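Side-chain contacts in aldehyde dehydrogenase (Anabaena variabilis, PDB 4H7N), which probably oxidises aldehydes to carboxylic acids with NAD+ as the electron acceptor: residues 39-44 and 126-131; 248-253 and 395-400. All blocks are in the same frame, centred on the assembly; numbering follows the deposited sequence.

In the fold
The two contacts follow one another along the chain and sit on opposite sides of its centre, their centres about 46 Å apart and their nearest atoms about 29 Å apart. Contact 1 sets helix 27-46 against strand 118-134, a long strand of one of two mixed sheets, the one that also holds 156-161 and 205-209; by family resemblance this is the part expected to bind NAD+. Contact 2 sets helix 247-259 against strand 393-397 of the other, a sheet that probably belongs to the catalytic domain, as in relatives. The contacts share no helix or strand, and each joins a helix to a different sheet. Both lie away from the predicted active-site residue Glu232.

Contact 1 of 2, residues 39-44 and 126-131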
loop_
_atom_site.group_PDB
_atom_site.type_symbol
_atom_site.label_atom_id
_atom_site.label_comp_id
_atom_site.label_asym_id
_atom_site.label_seq_id
_atom_site.Cartn_x
_atom_site.Cartn_y
_atom_site.Cartn_z
ATOM N N ARG A 39 21.398 -12.688 3.716
ATOM C CA ARG A 39 22.814 -12.464 3.981
ATOM C C ARG A 39 23.495 -11.781 2.804
ATOM O O ARG A 39 24.345 -10.936 2.992
ATOM C CB ARG A 39 23.513 -13.780 4.343
ATOM C CG ARG A 39 23.329 -14.127 5.818
ATOM C CD ARG A 39 24.265 -15.228 6.320
ATOM N NE ARG A 39 23.516 -16.470 6.505
ATOM C CZ ARG A 39 23.388 -17.449 5.606
ATOM N NH1 ARG A 39 24.012 -17.416 4.419
ATOM N NH2 ARG A 39 22.636 -18.493 5.918
ATOM N N ALA A 40 23.119 -12.146 1.589
ATOM C CA ALA A 40 23.728 -11.552 0.409
ATOM C C ALA A 40 23.160 -10.164 0.072
ATOM O O ALA A 40 23.781 -9.402 -0.684
ATOM C CB ALA A 40 23.549 -12.484 -0.784
ATOM N N GLN A 41 21.968 -9.853 0.610
ATOM C CA GLN A 41 21.275 -8.622 0.292
ATOM C C GLN A 41 21.993 -7.346 0.732
ATOM O O GLN A 41 21.897 -6.343 0.058
ATOM C CB GLN A 41 19.856 -8.661 0.892
ATOM C CG GLN A 41 18.963 -7.504 0.479
ATOM C CD GLN A 41 19.108 -6.317 1.372
ATOM O OE1 GLN A 41 19.422 -6.465 2.530
ATOM N NE2 GLN A 41 18.875 -5.115 0.830
ATOM N N SER A 42 22.712 -7.385 1.840
ATOM C CA SER A 42 23.463 -6.213 2.299
ATOM C C SER A 42 24.464 -5.730 1.281
ATOM O O SER A 42 24.497 -4.553 0.970
ATOM C CB SER A 42 24.181 -6.519 3.596
ATOM O OG SER A 42 23.226 -6.973 4.565
ATOM N N ARG A 43 25.276 -6.640 0.760
ATOM C CA ARG A 43 26.241 -6.284 -0.263
ATOM C C ARG A 43 25.547 -5.785 -1.531
ATOM O O ARG A 43 25.975 -4.810 -2.114
ATOM C CB ARG A 43 27.101 -7.496 -0.629
ATOM C CG ARG A 43 28.210 -7.155 -1.590
ATOM C CD ARG A 43 28.880 -8.385 -2.198
ATOM N NE ARG A 43 29.727 -7.852 -3.243
ATOM C CZ ARG A 43 30.928 -7.318 -3.040
ATOM N NH1 ARG A 43 31.477 -7.323 -1.836
ATOM N NH2 ARG A 43 31.599 -6.804 -4.060
ATOM N N TRP A 44 24.471 -6.460 -1.949
ATOM C CA TRP A 44 23.648 -5.982 -3.087
ATOM C C TRP A 44 23.125 -4.518 -2.905
ATOM O O TRP A 44 23.245 -3.672 -3.806
ATOM C CB TRP A 44 22.534 -6.988 -3.359
ATOM C CG TRP A 44 21.645 -6.732 -4.437
ATOM C CD1 TRP A 44 20.303 -6.499 -4.323
ATOM C CD2 TRP A 44 21.939 -6.715 -5.839
ATOM N NE1 TRP A 44 19.753 -6.333 -5.560
ATOM C CE2 TRP A 44 20.719 -6.480 -6.512
ATOM C CE3 TRP A 44 23.100 -6.898 -6.592
ATOM C CZ2 TRP A 44 20.637 -6.343 -7.871
ATOM C CZ3 TRP A 44 23.002 -6.818 -7.968
ATOM C CH2 TRP A 44 21.777 -6.514 -8.585
ATOM N N PRO A 126 15.521 -0.328 0.813
ATOM C CA PRO A 126 14.712 -1.432 0.260
ATOM C C PRO A 126 14.206 -2.415 1.306
ATOM O O PRO A 126 14.877 -2.665 2.283
ATOM C CB PRO A 126 15.687 -2.146 -0.671
ATOM C CG PRO A 126 17.069 -1.806 -0.172
ATOM C CD PRO A 126 16.944 -0.439 0.456
ATOM N N TYR A 127 13.054 -3.042 1.057
ATOM C CA TYR A 127 12.671 -4.246 1.806
ATOM C C TYR A 127 13.760 -5.282 1.537
ATOM O O TYR A 127 14.092 -5.506 0.379
ATOM C CB TYR A 127 11.340 -4.762 1.336
ATOM C CG TYR A 127 10.183 -3.880 1.741
ATOM C CD1 TYR A 127 9.804 -2.818 0.964
ATOM C CD2 TYR A 127 9.482 -4.096 2.915
ATOM C CE1 TYR A 127 8.750 -1.971 1.341
ATOM C CE2 TYR A 127 8.429 -3.256 3.311
ATOM C CZ TYR A 127 8.085 -2.204 2.511
ATOM O OH TYR A 127 7.081 -1.387 2.860
ATOM N N PRO A 128 14.293 -5.936 2.570
ATOM C CA PRO A 128 15.415 -6.847 2.241
ATOM C C PRO A 128 15.040 -8.056 1.357
ATOM O O PRO A 128 15.836 -8.441 0.492
ATOM C CB PRO A 128 15.893 -7.303 3.600
ATOM C CG PRO A 128 15.559 -6.150 4.517
ATOM C CD PRO A 128 14.230 -5.649 4.016
ATOM N N LEU A 129 13.887 -8.643 1.587
ATOM C CA LEU A 129 13.470 -9.859 0.868
ATOM C C LEU A 129 12.022 -9.822 0.381
ATOM O O LEU A 129 11.064 -9.700 1.163
ATOM C CB LEU A 129 13.694 -11.076 1.731
ATOM C CG LEU A 129 13.474 -12.424 1.009
ATOM C CD1 LEU A 129 14.465 -12.586 -0.156
ATOM C CD2 LEU A 129 13.607 -13.591 1.950
ATOM N N VAL A 130 11.876 -9.872 -0.941
ATOM C CA VAL A 130 10.582 -9.779 -1.623
ATOM C C VAL A 130 10.269 -11.170 -2.166
ATOM O O VAL A 130 11.175 -11.847 -2.757
ATOM C CB VAL A 130 10.642 -8.741 -2.769
ATOM C CG1 VAL A 130 9.378 -8.774 -3.594
ATOM C CG2 VAL A 130 10.842 -7.358 -2.188
ATOM N N GLY A 131 9.066 -11.643 -1.895
ATOM C CA GLY A 131 8.547 -12.869 -2.550
ATOM C C GLY A 131 7.630 -12.590 -3.750
ATOM O O GLY A 131 6.700 -11.758 -3.698
#
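Within 39-44, Gln41 makes the contact with residues 126-131, its side chain passing Pro128 and ending near Pro126. Its CG stands anti to the backbone N (chi1 -173°), which carries the chain off the helix, and a bend at chi2 (-87°) then lays the amide beside the two prolines. The aliphatic part comes first: CG lies 3.3 Å from Pro128 O, the closest approach of the contact. Further out, the amide carbon CD rests 3.8 Å from Pro128 CA, and OE1 is 3.8 Å from Pro128 CB. NE2 ends up 3.9 Å from CG of Pro126. None of these is a hydrogen bond; NE2 instead donates to Gly154 O and to OE1 of Gln45, which fixes the rotation of the amide. Pro128 lacks an N-H, but its carbonyl pairs with the backbone of Ala156 at the neighbouring strand 156-161. Farther along the helix, Arg43 turns elsewhere and forms a salt bridge with Glu181, while Trp44 packs on Leu182. Glutamine suits its place because its flexible aliphatic stem packs on the Pro128 backbone while its amide can bond at the far end; CB of Pro128 and CG of Pro126 supply the apolar ring atoms. The contact itself is thus held by van der Waals packing, with the polarity of the buried NE2 met by partners beside it.

Contact 2 of 2, residues 248-253 and 395-400; sequences ELATSA and AVFAGS
Helix 247-259 runs close over strand 393-397 at Ala250 and Phe397, whose CA atoms are 6.7 Å apart, and stands farther off at Ala253 and Ala395, where the CA separation is 9.7 Å. The gap is bridged by the ring of Phe397, which projects from the strand toward the helix with CG anti to the carbonyl carbon (chi1 -65°). Ala250 covers one face of that ring: its CB sits 4.0 Å from the ring centroid, 23° off the normal, in a CH-pi contact displaced toward the CD2 side. The backbone joins in, since Ala250 CA comes within 3.6 Å of Phe397 CE2. One turn on, Ala253 meets the ring at its edge, near the ring plane, with CB 3.8 Å from Phe397 CZ. Alanine suits both positions because a single methyl lets the aromatic ring come right up to the helix, while phenylalanine is long and flat enough to span the distance from the strand. All three residues are buried. Leu249, Ser252 and also Ala253 pack on Trp471 of the second subunit, and Ser252 OG hydrogen-bonds to Asp473 OD2 of that subunit, so the helix serves both the sheet and the dimer. Beyond the strand, Ser400 N-caps helix 401-408 through a bond to Glu403 N. Strand 237-241, helix 247-259 and strand 269-275 form a beta-alpha-beta unit, and strand 393-397 lies parallel beside 237-241; a helix laid across parallel strands in this way is typical of alpha/beta folds, here in what is probably the catalytic domain, as in other aldehyde dehydrogenases.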
loop_
_atom_site.group_PDB
_atom_site.type_symbol
_atom_site.label_atom_id
_atom_site.label_comp_id
_atom_site.label_asym_id
_atom_site.label_seq_id
_atom_site.Cartn_x
_atom_site.Cartn_y
_atom_site.Cartn_z
ATOM N N GLU A 248 -13.932 -1.262 -38.460
ATOM C CA GLU A 248 -12.811 -1.997 -38.997
ATOM C C GLU A 248 -11.679 -2.113 -37.968
ATOM O O GLU A 248 -11.130 -3.202 -37.757
ATOM C CB GLU A 248 -12.334 -1.312 -40.295
ATOM C CG GLU A 248 -11.078 -1.912 -40.872
ATOM C CD GLU A 248 -11.279 -3.346 -41.332
ATOM O OE1 GLU A 248 -12.310 -3.640 -41.980
ATOM O OE2 GLU A 248 -10.396 -4.171 -41.065
ATOM N N LEU A 249 -11.329 -0.986 -37.325
ATOM C CA LEU A 249 -10.347 -0.992 -36.285
ATOM C C LEU A 249 -10.905 -1.685 -35.043
ATOM O O LEU A 249 -10.213 -2.461 -34.383
ATOM C CB LEU A 249 -9.931 0.456 -35.920
ATOM C CG LEU A 249 -9.161 1.180 -37.054
ATOM C CD1 LEU A 249 -8.816 2.621 -36.619
ATOM C CD2 LEU A 249 -7.893 0.444 -37.520
ATOM N N ALA A 250 -12.157 -1.417 -34.716
ATOM C CA ALA A 250 -12.721 -1.992 -33.477
ATOM C C ALA A 250 -12.745 -3.526 -33.536
ATOM O O ALA A 250 -12.457 -4.205 -32.541
ATOM C CB ALA A 250 -14.118 -1.451 -33.220
ATOM N N THR A 251 -13.101 -4.083 -34.704
ATOM C CA THR A 251 -13.176 -5.538 -34.806
ATOM C C THR A 251 -11.767 -6.140 -34.786
ATOM O O THR A 251 -11.572 -7.171 -34.148
ATOM C CB THR A 251 -13.991 -6.028 -36.020
ATOM O OG1 THR A 251 -13.458 -5.446 -37.209
ATOM C CG2 THR A 251 -15.462 -5.688 -35.871
ATOM N N SER A 252 -10.781 -5.533 -35.447
ATOM C CA SER A 252 -9.425 -6.070 -35.346
ATOM C C SER A 252 -8.878 -5.939 -33.893
ATOM O O SER A 252 -8.222 -6.846 -33.384
ATOM C CB SER A 252 -8.456 -5.385 -36.332
ATOM O OG SER A 252 -8.795 -5.607 -37.704
ATOM N N ALA A 253 -9.126 -4.807 -33.235
ATOM C CA ALA A 253 -8.563 -4.576 -31.917
ATOM C C ALA A 253 -9.172 -5.542 -30.882
ATOM O O ALA A 253 -8.456 -6.085 -30.045
ATOM C CB ALA A 253 -8.807 -3.155 -31.482
ATOM N N ALA A 395 -12.133 -1.116 -22.587
ATOM C CA ALA A 395 -11.913 -0.400 -23.847
ATOM C C ALA A 395 -13.201 0.292 -24.298
ATOM O O ALA A 395 -14.294 -0.277 -24.134
ATOM C CB ALA A 395 -11.427 -1.349 -24.902
ATOM N N VAL A 396 -13.067 1.473 -24.898
ATOM C CA VAL A 396 -14.203 2.168 -25.488
ATOM C C VAL A 396 -13.810 2.668 -26.854
ATOM O O VAL A 396 -12.757 3.294 -26.993
ATOM C CB VAL A 396 -14.604 3.406 -24.640
ATOM C CG1 VAL A 396 -15.834 4.067 -25.231
ATOM C CG2 VAL A 396 -14.890 2.992 -23.181
ATOM N N PHE A 397 -14.685 2.448 -27.834
ATOM C CA PHE A 397 -14.493 2.842 -29.206
ATOM C C PHE A 397 -15.590 3.791 -29.610
ATOM O O PHE A 397 -16.792 3.543 -29.391
ATOM C CB PHE A 397 -14.542 1.653 -30.164
ATOM C CG PHE A 397 -13.445 0.666 -29.972
ATOM C CD1 PHE A 397 -13.532 -0.286 -28.978
ATOM C CD2 PHE A 397 -12.322 0.683 -30.796
ATOM C CE1 PHE A 397 -12.519 -1.188 -28.779
ATOM C CE2 PHE A 397 -11.309 -0.242 -30.625
ATOM C CZ PHE A 397 -11.424 -1.182 -29.617
ATOM N N ALA A 398 -15.172 4.884 -30.217
ATOM C CA ALA A 398 -16.099 5.802 -30.806
ATOM C C ALA A 398 -15.468 6.556 -31.978
ATOM O O ALA A 398 -14.290 6.358 -32.340
ATOM C CB ALA A 398 -16.614 6.775 -29.745
ATOM N N GLY A 399 -16.281 7.451 -32.532
ATOM C CA GLY A 399 -15.924 8.269 -33.676
ATOM C C GLY A 399 -14.944 9.340 -33.316
ATOM O O GLY A 399 -14.375 9.929 -34.193
ATOM N N SER A 400 -14.737 9.606 -32.033
ATOM C CA SER A 400 -13.777 10.615 -31.635
ATOM C C SER A 400 -13.272 10.263 -30.264
ATOM O O SER A 400 -13.961 9.582 -29.527
ATOM C CB SER A 400 -14.438 12.007 -31.606
ATOM O OG SER A 400 -15.297 12.105 -30.456
#